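PDB 6E1R: tailspike protein, which probably depolymerises the capsular polysaccharide of its Acinetobacter host as a trimeric hydrolase, this chain being the tailspike without its N-terminal part. Local coordinates for residues A[49-54]-A[69-75]; A[187-191]-A[245-249]; A[337-343]-A[363-369]; A[498-502]-A[521-527]. All coordinates share one frame; numbering follows the deposited sequence.

Contact 1. Residues A[49-54]-A[69-75]; sequences DHFKYD and GWVKQFS
OD1 of D49 takes three donors: the backbone N of S75 at 2.9 Å, on its syn side and 16° out of the carboxylate plane, the S75 hydroxyl, and its own neighbour's amide, H50 N. OD2 adds a salt bridge to K72 NZ (3.2 Å, weak as a hydrogen bond). With CG anti to the backbone N (chi1 -157°) the carboxylate reaches the bend after strand 70-72. Strands 49-53 and 70-72 are antiparallel neighbours in the small mixed sheet near the start of this chain, bonded in both directions between K52 and V71. V71 O also accepts Q73 NE2 from above its carbonyl plane, which turns the Q73 amide back against K52 CB. On the face carrying F51, Y53, W70 and K72, the Y53 edge meets the W70 face in a T-shaped pair with planes at 66°, Y53 CD2 lying 3.5 Å from W70 CE2. F51 CB packs on W70 CB at 3.8 Å, and L24 of helix 21-25 touches both side chains. K52 NZ bonds T38 of the second subunit.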
loop_
_atom_site.group_PDB
_atom_site.type_symbol
_atom_site.label_atom_id
_atom_site.label_comp_id
_atom_site.label_asym_id
_atom_site.label_seq_id
_atom_site.Cartn_x
_atom_site.Cartn_y
_atom_site.Cartn_z
ATOM N N ASP A 49 -36.528 -29.140 12.074
ATOM C CA ASP A 49 -35.772 -29.173 13.319
ATOM C C ASP A 49 -36.532 -30.036 14.316
ATOM O O ASP A 49 -37.697 -30.384 14.105
ATOM C CB ASP A 49 -35.552 -27.763 13.871
ATOM C CG ASP A 49 -34.365 -27.679 14.803
ATOM O OD1 ASP A 49 -33.803 -28.735 15.159
ATOM O OD2 ASP A 49 -33.988 -26.550 15.170
ATOM N N HIS A 50 -35.852 -30.380 15.405
ATOM C CA HIS A 50 -36.480 -31.081 16.513
ATOM C C HIS A 50 -37.122 -30.076 17.460
ATOM O O HIS A 50 -36.649 -28.946 17.612
ATOM C CB HIS A 50 -35.460 -31.932 17.272
ATOM C CG HIS A 50 -34.950 -33.102 16.491
ATOM N ND1 HIS A 50 -33.941 -33.922 16.949
ATOM C CD2 HIS A 50 -35.308 -33.587 15.280
ATOM C CE1 HIS A 50 -33.703 -34.864 16.054
ATOM N NE2 HIS A 50 -34.519 -34.683 15.031
ATOM N N PHE A 51 -38.216 -30.493 18.090
ATOM C CA PHE A 51 -38.950 -29.634 19.006
ATOM C C PHE A 51 -39.254 -30.391 20.288
ATOM O O PHE A 51 -39.667 -31.553 20.252
ATOM C CB PHE A 51 -40.253 -29.121 18.379
ATOM C CG PHE A 51 -40.047 -28.067 17.330
ATOM C CD1 PHE A 51 -39.724 -28.420 16.030
ATOM C CD2 PHE A 51 -40.167 -26.723 17.644
ATOM C CE1 PHE A 51 -39.530 -27.452 15.061
ATOM C CE2 PHE A 51 -39.974 -25.748 16.678
ATOM C CZ PHE A 51 -39.655 -26.114 15.385
ATOM N N LYS A 52 -39.052 -29.720 21.417
ATOM C CA LYS A 52 -39.383 -30.252 22.728
ATOM C C LYS A 52 -40.545 -29.451 23.295
ATOM O O LYS A 52 -40.591 -28.227 23.151
ATOM C CB LYS A 52 -38.182 -30.183 23.675
ATOM C CG LYS A 52 -38.427 -30.795 25.044
ATOM C CD LYS A 52 -37.180 -30.730 25.910
ATOM C CE LYS A 52 -36.088 -31.648 25.382
ATOM N NZ LYS A 52 -34.851 -31.569 26.209
ATOM N N TYR A 53 -41.491 -30.141 23.921
ATOM C CA TYR A 53 -42.687 -29.482 24.418
ATOM C C TYR A 53 -42.437 -28.867 25.788
ATOM O O TYR A 53 -41.723 -29.433 26.622
ATOM C CB TYR A 53 -43.853 -30.464 24.493
ATOM C CG TYR A 53 -45.188 -29.804 24.751
ATOM C CD1 TYR A 53 -45.732 -29.769 26.028
ATOM C CD2 TYR A 53 -45.896 -29.198 23.721
ATOM C CE1 TYR A 53 -46.948 -29.162 26.271
ATOM C CE2 TYR A 53 -47.114 -28.590 23.954
ATOM C CZ TYR A 53 -47.635 -28.574 25.230
ATOM O OH TYR A 53 -48.847 -27.969 25.468
ATOM N N ASP A 54 -43.035 -27.700 26.015
ATOM C CA ASP A 54 -42.937 -26.984 27.282
ATOM C C ASP A 54 -44.338 -26.517 27.648
ATOM O O ASP A 54 -44.895 -25.635 26.987
ATOM C CB ASP A 54 -41.973 -25.801 27.175
ATOM C CG ASP A 54 -41.571 -25.244 28.530
ATOM O OD1 ASP A 54 -42.414 -25.231 29.451
ATOM O OD2 ASP A 54 -40.408 -24.809 28.670
ATOM N N GLY A 69 -46.020 -24.204 22.386
ATOM C CA GLY A 69 -45.388 -25.038 23.381
ATOM C C GLY A 69 -44.191 -25.821 22.886
ATOM O O GLY A 69 -43.396 -26.292 23.707
ATOM N N TRP A 70 -44.041 -25.972 21.574
ATOM C CA TRP A 70 -42.922 -26.709 21.000
ATOM C C TRP A 70 -41.757 -25.750 20.800
ATOM O O TRP A 70 -41.831 -24.835 19.972
ATOM C CB TRP A 70 -43.337 -27.375 19.691
ATOM C CG TRP A 70 -44.420 -28.380 19.897
ATOM C CD1 TRP A 70 -45.755 -28.213 19.670
ATOM C CD2 TRP A 70 -44.263 -29.708 20.408
ATOM N NE1 TRP A 70 -46.436 -29.361 19.994
ATOM C CE2 TRP A 70 -45.542 -30.293 20.450
ATOM C CE3 TRP A 70 -43.162 -30.460 20.826
ATOM C CZ2 TRP A 70 -45.749 -31.595 20.898
ATOM C CZ3 TRP A 70 -43.370 -31.753 21.265
ATOM C CH2 TRP A 70 -44.654 -32.307 21.298
ATOM N N VAL A 71 -40.679 -25.963 21.549
ATOM C CA VAL A 71 -39.511 -25.092 21.495
ATOM C C VAL A 71 -38.505 -25.665 20.509
ATOM O O VAL A 71 -38.211 -26.867 20.527
ATOM C CB VAL A 71 -38.883 -24.911 22.887
ATOM C CG1 VAL A 71 -38.530 -23.451 23.113
ATOM C CG2 VAL A 71 -39.838 -25.374 23.971
ATOM N N LYS A 72 -37.982 -24.799 19.642
ATOM C CA LYS A 72 -36.977 -25.202 18.669
ATOM C C LYS A 72 -35.710 -25.662 19.378
ATOM O O LYS A 72 -35.213 -24.988 20.285
ATOM C CB LYS A 72 -36.674 -24.032 17.732
ATOM C CG LYS A 72 -35.875 -24.390 16.495
ATOM C CD LYS A 72 -35.617 -23.154 15.646
ATOM C CE LYS A 72 -34.941 -23.509 14.333
ATOM N NZ LYS A 72 -35.746 -24.478 13.541
ATOM N N GLN A 73 -35.196 -26.822 18.973
ATOM C CA GLN A 73 -34.040 -27.421 19.628
ATOM C C GLN A 73 -32.714 -27.082 18.957
ATOM O O GLN A 73 -31.662 -27.368 19.538
ATOM C CB GLN A 73 -34.199 -28.944 19.692
ATOM C CG GLN A 73 -35.365 -29.407 20.554
ATOM C CD GLN A 73 -35.229 -28.978 22.001
ATOM O OE1 GLN A 73 -34.447 -29.552 22.760
ATOM N NE2 GLN A 73 -35.992 -27.964 22.392
ATOM N N PHE A 74 -32.738 -26.491 17.762
ATOM C CA PHE A 74 -31.531 -26.111 17.027
ATOM C C PHE A 74 -30.579 -27.299 16.882
ATOM O O PHE A 74 -29.428 -27.274 17.319
ATOM C CB PHE A 74 -30.832 -24.922 17.694
ATOM C CG PHE A 74 -31.553 -23.615 17.520
ATOM C CD1 PHE A 74 -31.342 -22.838 16.392
ATOM C CD2 PHE A 74 -32.432 -23.157 18.487
ATOM C CE1 PHE A 74 -32.000 -21.633 16.227
ATOM C CE2 PHE A 74 -33.093 -21.951 18.329
ATOM C CZ PHE A 74 -32.876 -21.188 17.198
ATOM N N SER A 75 -31.095 -28.358 16.251
ATOM C CA SER A 75 -30.287 -29.552 16.029
ATOM C C SER A 75 -29.105 -29.260 15.113
ATOM O O SER A 75 -28.016 -29.817 15.295
ATOM C CB SER A 75 -31.152 -30.672 15.452
ATOM O OG SER A 75 -32.150 -31.065 16.379
#

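Contact 2. Residues A[187-191]-A[245-249]; sequences NGYLS and TREPN
N187 meets the loop through its carbonyl O, which lies 3.5 Å from CD of R246, while its side-chain amide bonds L240 O. Y189 carries most of the first segment's share. Its phenol ring reaches across to the 245-249 loop, and CB of R246 sits over one ring face, 4.1 Å above the plane and displaced toward the rim. R246 CG stands anti to the carbonyl carbon (chi1 -73°), and from there the chain runs extended to NE, past the N187 carbonyl. At the far end of the tyrosine, the hydroxyl donates to E247 O in a bond whose very short length is doubtful at this resolution, and the E247 peptide carbon lies at the ring edge, in its plane. F159 also meets the Y189 ring, while N211 and I213 of strand 208-213 touch the same side chain. A sodium ion lies about 4 Å from the side chain of N249. The contact ties the start of strand 189-196 to a loop that leads into strand 251-254, an axial link between coils of a right-handed parallel beta-helix.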
loop_
_atom_site.group_PDB
_atom_site.type_symbol
_atom_site.label_atom_id
_atom_site.label_comp_id
_atom_site.label_asym_id
_atom_site.label_seq_id
_atom_site.Cartn_x
_atom_site.Cartn_y
_atom_site.Cartn_z
ATOM N N ASN A 187 -30.638 9.761 5.261
ATOM C CA ASN A 187 -29.179 9.625 5.234
ATOM C C ASN A 187 -28.665 8.772 6.392
ATOM O O ASN A 187 -27.658 9.097 7.025
ATOM C CB ASN A 187 -28.498 10.995 5.225
ATOM C CG ASN A 187 -28.880 11.827 4.019
ATOM O OD1 ASN A 187 -29.540 12.858 4.145
ATOM N ND2 ASN A 187 -28.460 11.386 2.839
ATOM N N GLY A 188 -29.362 7.673 6.672
ATOM C CA GLY A 188 -28.947 6.796 7.748
ATOM C C GLY A 188 -27.623 6.119 7.452
ATOM O O GLY A 188 -27.286 5.824 6.305
ATOM N N TYR A 189 -26.867 5.857 8.514
ATOM C CA TYR A 189 -25.512 5.331 8.396
ATOM C C TYR A 189 -25.538 3.811 8.286
ATOM O O TYR A 189 -26.050 3.126 9.180
ATOM C CB TYR A 189 -24.667 5.757 9.595
ATOM C CG TYR A 189 -23.670 6.855 9.305
ATOM C CD1 TYR A 189 -23.305 7.171 8.002
ATOM C CD2 TYR A 189 -23.085 7.571 10.340
ATOM C CE1 TYR A 189 -22.384 8.173 7.742
ATOM C CE2 TYR A 189 -22.168 8.572 10.091
ATOM C CZ TYR A 189 -21.822 8.869 8.792
ATOM O OH TYR A 189 -20.908 9.866 8.549
ATOM N N LEU A 190 -24.987 3.285 7.193
ATOM C CA LEU A 190 -24.659 1.862 7.094
ATOM C C LEU A 190 -23.238 1.730 7.625
ATOM O O LEU A 190 -22.265 1.747 6.872
ATOM C CB LEU A 190 -24.790 1.365 5.659
ATOM C CG LEU A 190 -25.143 -0.110 5.423
ATOM C CD1 LEU A 190 -25.421 -0.364 3.948
ATOM C CD2 LEU A 190 -24.056 -1.045 5.924
ATOM N N SER A 191 -23.118 1.606 8.944
ATOM C CA SER A 191 -21.852 1.790 9.638
ATOM C C SER A 191 -21.286 0.468 10.137
ATOM O O SER A 191 -22.031 -0.415 10.577
ATOM C CB SER A 191 -22.023 2.754 10.816
ATOM O OG SER A 191 -20.854 2.799 11.614
ATOM N N THR A 245 -22.268 16.064 9.912
ATOM C CA THR A 245 -22.847 15.104 10.842
ATOM C C THR A 245 -22.873 13.683 10.311
ATOM O O THR A 245 -22.677 12.744 11.083
ATOM C CB THR A 245 -24.274 15.516 11.213
ATOM O OG1 THR A 245 -25.058 15.656 10.022
ATOM C CG2 THR A 245 -24.262 16.837 11.968
ATOM N N ARG A 246 -23.120 13.492 9.016
ATOM C CA ARG A 246 -23.229 12.143 8.460
ATOM C C ARG A 246 -22.522 12.149 7.106
ATOM O O ARG A 246 -23.141 12.405 6.071
ATOM C CB ARG A 246 -24.691 11.736 8.347
ATOM C CG ARG A 246 -25.288 11.424 9.704
ATOM C CD ARG A 246 -26.793 11.253 9.663
ATOM N NE ARG A 246 -27.412 11.620 10.941
ATOM C CZ ARG A 246 -27.207 11.006 12.104
ATOM N NH1 ARG A 246 -26.386 9.969 12.187
ATOM N NH2 ARG A 246 -27.825 11.440 13.197
ATOM N N GLU A 247 -21.222 11.848 7.123
ATOM C CA GLU A 247 -20.415 11.853 5.915
ATOM C C GLU A 247 -19.937 10.444 5.576
ATOM O O GLU A 247 -19.566 9.681 6.475
ATOM C CB GLU A 247 -19.202 12.775 6.083
ATOM C CG GLU A 247 -19.572 14.211 6.437
ATOM C CD GLU A 247 -18.363 15.068 6.763
ATOM O OE1 GLU A 247 -17.241 14.521 6.816
ATOM O OE2 GLU A 247 -18.533 16.288 6.968
ATOM N N PRO A 248 -19.929 10.068 4.295
ATOM C CA PRO A 248 -19.453 8.728 3.925
ATOM C C PRO A 248 -17.944 8.589 4.060
ATOM O O PRO A 248 -17.196 9.053 3.195
ATOM C CB PRO A 248 -19.899 8.582 2.461
ATOM C CG PRO A 248 -20.788 9.767 2.173
ATOM C CD PRO A 248 -20.393 10.837 3.131
ATOM N N ASN A 249 -17.487 7.928 5.122
ATOM C CA ASN A 249 -16.072 7.873 5.459
ATOM C C ASN A 249 -15.582 6.433 5.554
ATOM O O ASN A 249 -16.364 5.499 5.744
ATOM C CB ASN A 249 -15.797 8.578 6.794
ATOM C CG ASN A 249 -16.327 9.995 6.830
ATOM O OD1 ASN A 249 -16.428 10.662 5.802
ATOM N ND2 ASN A 249 -16.668 10.465 8.025
#

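Contact 3. Residues A[337-343]-A[363-369]; sequences IHMNRPC and CYGQLIS
P342 CD lies against L367 CD2 at 3.7 Å, and I347 of strand 346-350 touches both residues. I368 packs beside the 341-343 bend with both branches: CG1, placed between the backbone N and the carbonyl carbon (chi1 56°), comes to 3.2 Å from C343 O, while CG2 lies beside the guanidinium of R341, whose placement is doubtful. At the opposite end of the contact the SG of C363 lies against I337 CB, with the selenium of M339, a selenomethionine, also beside it. G365 forms the hollow of the middle: its CA-H points to M339 O, with CA 3.2 Å from that oxygen, and the absence of a side chain lets the backbones come this close. H338 and Y364 point the same way with rings inclined at 35°, and S299 of the third subunit bonds H338 ND1. Backbone bonds run from Y364 N to I337 O, from M339 N to Y364 O and from R341 N to Q366 O, while a water joins C343 O, I368 N and S369 OG. Backbone bonding between successive coils, with side chains packed coil on coil, characterises the parallel beta-helix.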
loop_
_atom_site.group_PDB
_atom_site.type_symbol
_atom_site.label_atom_id
_atom_site.label_comp_id
_atom_site.label_asym_id
_atom_site.label_seq_id
_atom_site.Cartn_x
_atom_site.Cartn_y
_atom_site.Cartn_z
ATOM N N ILE A 337 -0.778 0.906 -11.206
ATOM C CA ILE A 337 -2.062 0.569 -11.810
ATOM C C ILE A 337 -1.841 0.224 -13.275
ATOM O O ILE A 337 -1.134 0.944 -13.991
ATOM C CB ILE A 337 -3.066 1.725 -11.664
ATOM C CG1 ILE A 337 -3.095 2.222 -10.218
ATOM C CG2 ILE A 337 -4.454 1.287 -12.102
ATOM C CD1 ILE A 337 -3.452 1.151 -9.214
ATOM N N HIS A 338 -2.447 -0.873 -13.723
ATOM C CA HIS A 338 -2.419 -1.241 -15.134
ATOM C C HIS A 338 -3.536 -0.484 -15.842
ATOM O O HIS A 338 -4.720 -0.729 -15.585
ATOM C CB HIS A 338 -2.578 -2.750 -15.297
ATOM C CG HIS A 338 -2.366 -3.231 -16.698
ATOM N ND1 HIS A 338 -1.154 -3.717 -17.141
ATOM C CD2 HIS A 338 -3.205 -3.293 -17.758
ATOM C CE1 HIS A 338 -1.257 -4.064 -18.411
ATOM N NE2 HIS A 338 -2.492 -3.815 -18.811
HETATM N N MSE A 339 -3.169 0.440 -16.725
HETATM C CA MSE A 339 -4.152 1.325 -17.345
HETATM C C MSE A 339 -4.109 1.302 -18.870
HETATM O O MSE A 339 -3.556 2.205 -19.496
HETATM C CB MSE A 339 -3.953 2.756 -16.845
HETATM C CG MSE A 339 -4.156 2.914 -15.349
HETATM SE SE MSE A 339 -3.767 4.713 -14.716
HETATM C CE MSE A 339 -5.523 5.176 -14.008
ATOM N N ASN A 340 -4.707 0.270 -19.459
ATOM C CA ASN A 340 -4.823 0.143 -20.911
ATOM C C ASN A 340 -6.106 0.844 -21.346
ATOM O O ASN A 340 -7.193 0.265 -21.282
ATOM C CB ASN A 340 -4.820 -1.325 -21.320
ATOM C CG ASN A 340 -4.756 -1.512 -22.821
ATOM O OD1 ASN A 340 -4.478 -0.571 -23.563
ATOM N ND2 ASN A 340 -5.015 -2.733 -23.276
ATOM N N ARG A 341 -5.980 2.099 -21.796
ATOM C CA ARG A 341 -7.132 2.921 -22.159
ATOM C C ARG A 341 -8.088 3.095 -20.986
ATOM O O ARG A 341 -9.213 2.578 -21.017
ATOM C CB ARG A 341 -7.879 2.352 -23.369
ATOM C CG ARG A 341 -7.048 2.200 -24.628
ATOM C CD ARG A 341 -7.848 1.496 -25.710
ATOM N NE ARG A 341 -7.655 2.115 -27.020
ATOM C CZ ARG A 341 -6.738 1.756 -27.913
ATOM N NH1 ARG A 341 -5.890 0.772 -27.650
ATOM N NH2 ARG A 341 -6.669 2.397 -29.072
ATOM N N PRO A 342 -7.687 3.824 -19.941
ATOM C CA PRO A 342 -8.564 3.962 -18.769
ATOM C C PRO A 342 -9.743 4.891 -18.991
ATOM O O PRO A 342 -10.739 4.775 -18.267
ATOM C CB PRO A 342 -7.620 4.513 -17.694
ATOM C CG PRO A 342 -6.600 5.278 -18.466
ATOM C CD PRO A 342 -6.408 4.533 -19.763
ATOM N N CYS A 343 -9.667 5.806 -19.952
ATOM C CA CYS A 343 -10.727 6.778 -20.194
ATOM C C CYS A 343 -10.502 7.399 -21.569
ATOM O O CYS A 343 -9.649 6.947 -22.339
ATOM C CB CYS A 343 -10.762 7.838 -19.089
ATOM S SG CYS A 343 -9.182 8.655 -18.836
ATOM N N CYS A 363 2.819 3.178 -13.148
ATOM C CA CYS A 363 1.665 2.769 -13.934
ATOM C C CYS A 363 2.097 2.297 -15.322
ATOM O O CYS A 363 3.160 2.661 -15.833
ATOM C CB CYS A 363 0.661 3.915 -14.048
ATOM S SG CYS A 363 -0.036 4.438 -12.463
ATOM N N TYR A 364 1.241 1.483 -15.938
ATOM C CA TYR A 364 1.582 0.811 -17.186
ATOM C C TYR A 364 0.331 0.659 -18.037
ATOM O O TYR A 364 -0.683 0.142 -17.560
ATOM C CB TYR A 364 2.202 -0.563 -16.896
ATOM C CG TYR A 364 2.700 -1.314 -18.111
ATOM C CD1 TYR A 364 1.850 -2.127 -18.848
ATOM C CD2 TYR A 364 4.029 -1.229 -18.506
ATOM C CE1 TYR A 364 2.304 -2.821 -19.955
ATOM C CE2 TYR A 364 4.492 -1.920 -19.610
ATOM C CZ TYR A 364 3.627 -2.715 -20.330
ATOM O OH TYR A 364 4.085 -3.405 -21.429
ATOM N N GLY A 365 0.403 1.108 -19.282
ATOM C CA GLY A 365 -0.705 0.942 -20.199
ATOM C C GLY A 365 -0.573 1.861 -21.399
ATOM O O GLY A 365 0.481 2.441 -21.653
ATOM N N GLN A 366 -1.683 1.980 -22.125
ATOM C CA GLN A 366 -1.769 2.778 -23.340
ATOM C C GLN A 366 -2.895 3.791 -23.188
ATOM O O GLN A 366 -3.964 3.467 -22.661
ATOM C CB GLN A 366 -2.000 1.889 -24.567
ATOM C CG GLN A 366 -2.234 2.647 -25.861
ATOM C CD GLN A 366 -2.453 1.723 -27.043
ATOM O OE1 GLN A 366 -3.574 1.292 -27.309
ATOM N NE2 GLN A 366 -1.378 1.416 -27.760
ATOM N N LEU A 367 -2.656 5.015 -23.653
ATOM C CA LEU A 367 -3.565 6.132 -23.430
ATOM C C LEU A 367 -4.214 6.584 -24.732
ATOM O O LEU A 367 -3.528 6.780 -25.740
ATOM C CB LEU A 367 -2.827 7.305 -22.784
ATOM C CG LEU A 367 -2.315 7.062 -21.365
ATOM C CD1 LEU A 367 -1.581 8.286 -20.842
ATOM C CD2 LEU A 367 -3.463 6.686 -20.444
ATOM N N ILE A 368 -5.534 6.741 -24.700
ATOM C CA ILE A 368 -6.274 7.472 -25.721
ATOM C C ILE A 368 -6.777 8.804 -25.170
ATOM O O ILE A 368 -7.721 9.384 -25.704
ATOM C CB ILE A 368 -7.436 6.638 -26.286
ATOM C CG1 ILE A 368 -8.356 6.178 -25.157
ATOM C CG2 ILE A 368 -6.914 5.446 -27.070
ATOM C CD1 ILE A 368 -9.621 5.517 -25.639
ATOM N N SER A 369 -6.155 9.290 -24.098
ATOM C CA SER A 369 -6.629 10.468 -23.388
ATOM C C SER A 369 -5.430 11.225 -22.836
ATOM O O SER A 369 -4.275 10.834 -23.031
ATOM C CB SER A 369 -7.585 10.073 -22.259
ATOM O OG SER A 369 -6.895 9.372 -21.237
HETATM O O HOH W 1 -7.063 6.644 -22.131
#

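Contact 4. Residues A[498-502]-A[521-527]; sequences KYISQ and WSINSSN
W521 presents its CB to CD1 of I500, 3.7 Å away, and the edge of its indole to the Q502 amide, whose OE1 lies in the ring plane 3.9 Å from W521 CD1. Y487 meets the same indole edge-to-face. Next but one along the strand, I523 sets its CB against K498 CB at 3.8 Å and sends CD1 toward I500 CB. Strands 498-502 and 521-523 run nearly antiparallel at 166°, but their axes are 6.9 Å apart and they belong to different sheets, so side chains join them; edge strands of two antiparallel sheets meet here, as at the border of a beta-sandwich-like C-terminal domain. Beyond I523 the chain turns at N524 to N527 in a type I beta turn. N524 O lies 3.6 Å from K498 CG. N527 offers OD1 to K498 NZ at 2.7 Å, the amine 36° out of the carbonyl plane. The lysine chain folds over at chi2 (-52°) to get there; G495 O also accepts from NZ, and Y464 bonds the same N527 oxygen.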
loop_
_atom_site.group_PDB
_atom_site.type_symbol
_atom_site.label_atom_id
_atom_site.label_comp_id
_atom_site.label_asym_id
_atom_site.label_seq_id
_atom_site.Cartn_x
_atom_site.Cartn_y
_atom_site.Cartn_z
ATOM N N LYS A 498 26.459 52.063 -1.870
ATOM C CA LYS A 498 26.219 51.044 -2.884
ATOM C C LYS A 498 27.439 50.940 -3.789
ATOM O O LYS A 498 27.961 51.960 -4.252
ATOM C CB LYS A 498 24.974 51.375 -3.710
ATOM C CG LYS A 498 23.764 51.792 -2.887
ATOM C CD LYS A 498 23.449 50.792 -1.788
ATOM C CE LYS A 498 22.302 51.280 -0.916
ATOM N NZ LYS A 498 22.064 50.385 0.250
ATOM N N TYR A 499 27.884 49.713 -4.044
ATOM C CA TYR A 499 29.070 49.456 -4.853
ATOM C C TYR A 499 28.691 48.550 -6.015
ATOM O O TYR A 499 28.242 47.419 -5.803
ATOM C CB TYR A 499 30.179 48.815 -4.015
ATOM C CG TYR A 499 30.608 49.657 -2.838
ATOM C CD1 TYR A 499 29.951 49.569 -1.619
ATOM C CD2 TYR A 499 31.672 50.541 -2.945
ATOM C CE1 TYR A 499 30.338 50.339 -0.542
ATOM C CE2 TYR A 499 32.068 51.315 -1.874
ATOM C CZ TYR A 499 31.399 51.212 -0.676
ATOM O OH TYR A 499 31.789 51.982 0.395
ATOM N N ILE A 500 28.876 49.047 -7.235
ATOM C CA ILE A 500 28.619 48.275 -8.445
ATOM C C ILE A 500 29.771 48.500 -9.415
ATOM O O ILE A 500 30.262 49.624 -9.568
ATOM C CB ILE A 500 27.259 48.646 -9.081
ATOM C CG1 ILE A 500 27.001 47.804 -10.333
ATOM C CG2 ILE A 500 27.184 50.135 -9.389
ATOM C CD1 ILE A 500 25.612 47.974 -10.908
ATOM N N SER A 501 30.217 47.420 -10.056
ATOM C CA SER A 501 31.347 47.468 -10.976
ATOM C C SER A 501 31.024 46.602 -12.182
ATOM O O SER A 501 30.798 45.397 -12.037
ATOM C CB SER A 501 32.634 46.986 -10.298
ATOM O OG SER A 501 33.722 46.974 -11.208
ATOM N N GLN A 502 31.013 47.208 -13.368
ATOM C CA GLN A 502 30.720 46.475 -14.594
ATOM C C GLN A 502 31.964 45.707 -15.021
ATOM O O GLN A 502 32.928 46.296 -15.519
ATOM C CB GLN A 502 30.252 47.418 -15.698
ATOM C CG GLN A 502 29.899 46.700 -16.994
ATOM C CD GLN A 502 29.148 47.580 -17.975
ATOM O OE1 GLN A 502 28.170 48.239 -17.614
ATOM N NE2 GLN A 502 29.597 47.591 -19.224
ATOM N N TRP A 521 24.547 50.920 -15.464
ATOM C CA TRP A 521 23.926 50.316 -14.295
ATOM C C TRP A 521 24.375 50.993 -13.007
ATOM O O TRP A 521 25.550 51.338 -12.847
ATOM C CB TRP A 521 24.237 48.821 -14.245
ATOM C CG TRP A 521 23.751 48.120 -15.465
ATOM C CD1 TRP A 521 24.459 47.868 -16.605
ATOM C CD2 TRP A 521 22.434 47.608 -15.687
ATOM N NE1 TRP A 521 23.665 47.217 -17.518
ATOM C CE2 TRP A 521 22.417 47.045 -16.978
ATOM C CE3 TRP A 521 21.270 47.564 -14.916
ATOM C CZ2 TRP A 521 21.280 46.446 -17.514
ATOM C CZ3 TRP A 521 20.143 46.968 -15.449
ATOM C CH2 TRP A 521 20.155 46.420 -16.736
ATOM N N SER A 522 23.423 51.177 -12.096
ATOM C CA SER A 522 23.675 51.794 -10.803
ATOM C C SER A 522 22.745 51.164 -9.777
ATOM O O SER A 522 21.883 50.345 -10.105
ATOM C CB SER A 522 23.471 53.312 -10.856
ATOM O OG SER A 522 22.132 53.629 -11.196
ATOM N N ILE A 523 22.937 51.553 -8.517
ATOM C CA ILE A 523 22.092 51.120 -7.410
ATOM C C ILE A 523 21.719 52.358 -6.608
ATOM O O ILE A 523 22.603 53.092 -6.149
ATOM C CB ILE A 523 22.784 50.079 -6.514
ATOM C CG1 ILE A 523 23.245 48.876 -7.339
ATOM C CG2 ILE A 523 21.850 49.631 -5.400
ATOM C CD1 ILE A 523 24.017 47.846 -6.542
ATOM N N ASN A 524 20.420 52.594 -6.440
ATOM C CA ASN A 524 19.947 53.780 -5.744
ATOM C C ASN A 524 19.886 53.511 -4.241
ATOM O O ASN A 524 20.326 52.466 -3.753
ATOM C CB ASN A 524 18.597 54.231 -6.305
ATOM C CG ASN A 524 17.511 53.172 -6.172
ATOM O OD1 ASN A 524 17.656 52.189 -5.445
ATOM N ND2 ASN A 524 16.405 53.379 -6.876
ATOM N N SER A 525 19.327 54.461 -3.487
ATOM C CA SER A 525 19.255 54.321 -2.038
ATOM C C SER A 525 18.293 53.223 -1.605
ATOM O O SER A 525 18.395 52.741 -0.472
ATOM C CB SER A 525 18.848 55.652 -1.402
ATOM O OG SER A 525 17.629 56.127 -1.946
ATOM N N SER A 526 17.364 52.822 -2.472
ATOM C CA SER A 526 16.422 51.751 -2.172
ATOM C C SER A 526 16.933 50.377 -2.594
ATOM O O SER A 526 16.137 49.434 -2.686
ATOM C CB SER A 526 15.071 52.037 -2.832
ATOM O OG SER A 526 14.499 53.229 -2.322
ATOM N N ASN A 527 18.235 50.248 -2.859
ATOM C CA ASN A 527 18.847 48.978 -3.263
ATOM C C ASN A 527 18.204 48.412 -4.527
ATOM O O ASN A 527 18.064 47.197 -4.683
ATOM C CB ASN A 527 18.803 47.953 -2.126
ATOM C CG ASN A 527 19.593 48.395 -0.910
ATOM O OD1 ASN A 527 20.818 48.278 -0.876
ATOM N ND2 ASN A 527 18.894 48.903 0.100
#

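The four contacts follow one another along an elongated chain. Contacts 1 and 4 lie on opposite sides of its centre, about 104 Å between centres, and both touch the second subunit. Contact 1 is buried and joins neighbouring strands of one sheet by backbone bonds and a gripped carboxylate; contact 4 is a surface contact in which different sheets meet through apolar side chains and one lysine-asparagine bond. Contacts 2 and 3, centres about 33 Å apart and each partly buried, belong to the parallel beta-helix between them. Contact 2 rests largely on one tyrosine reaching a loop, whereas contact 3 joins the end of strand 331-338 and the loop after it to strand 364-367 through backbone bonds, a bridging water and side-chain packing.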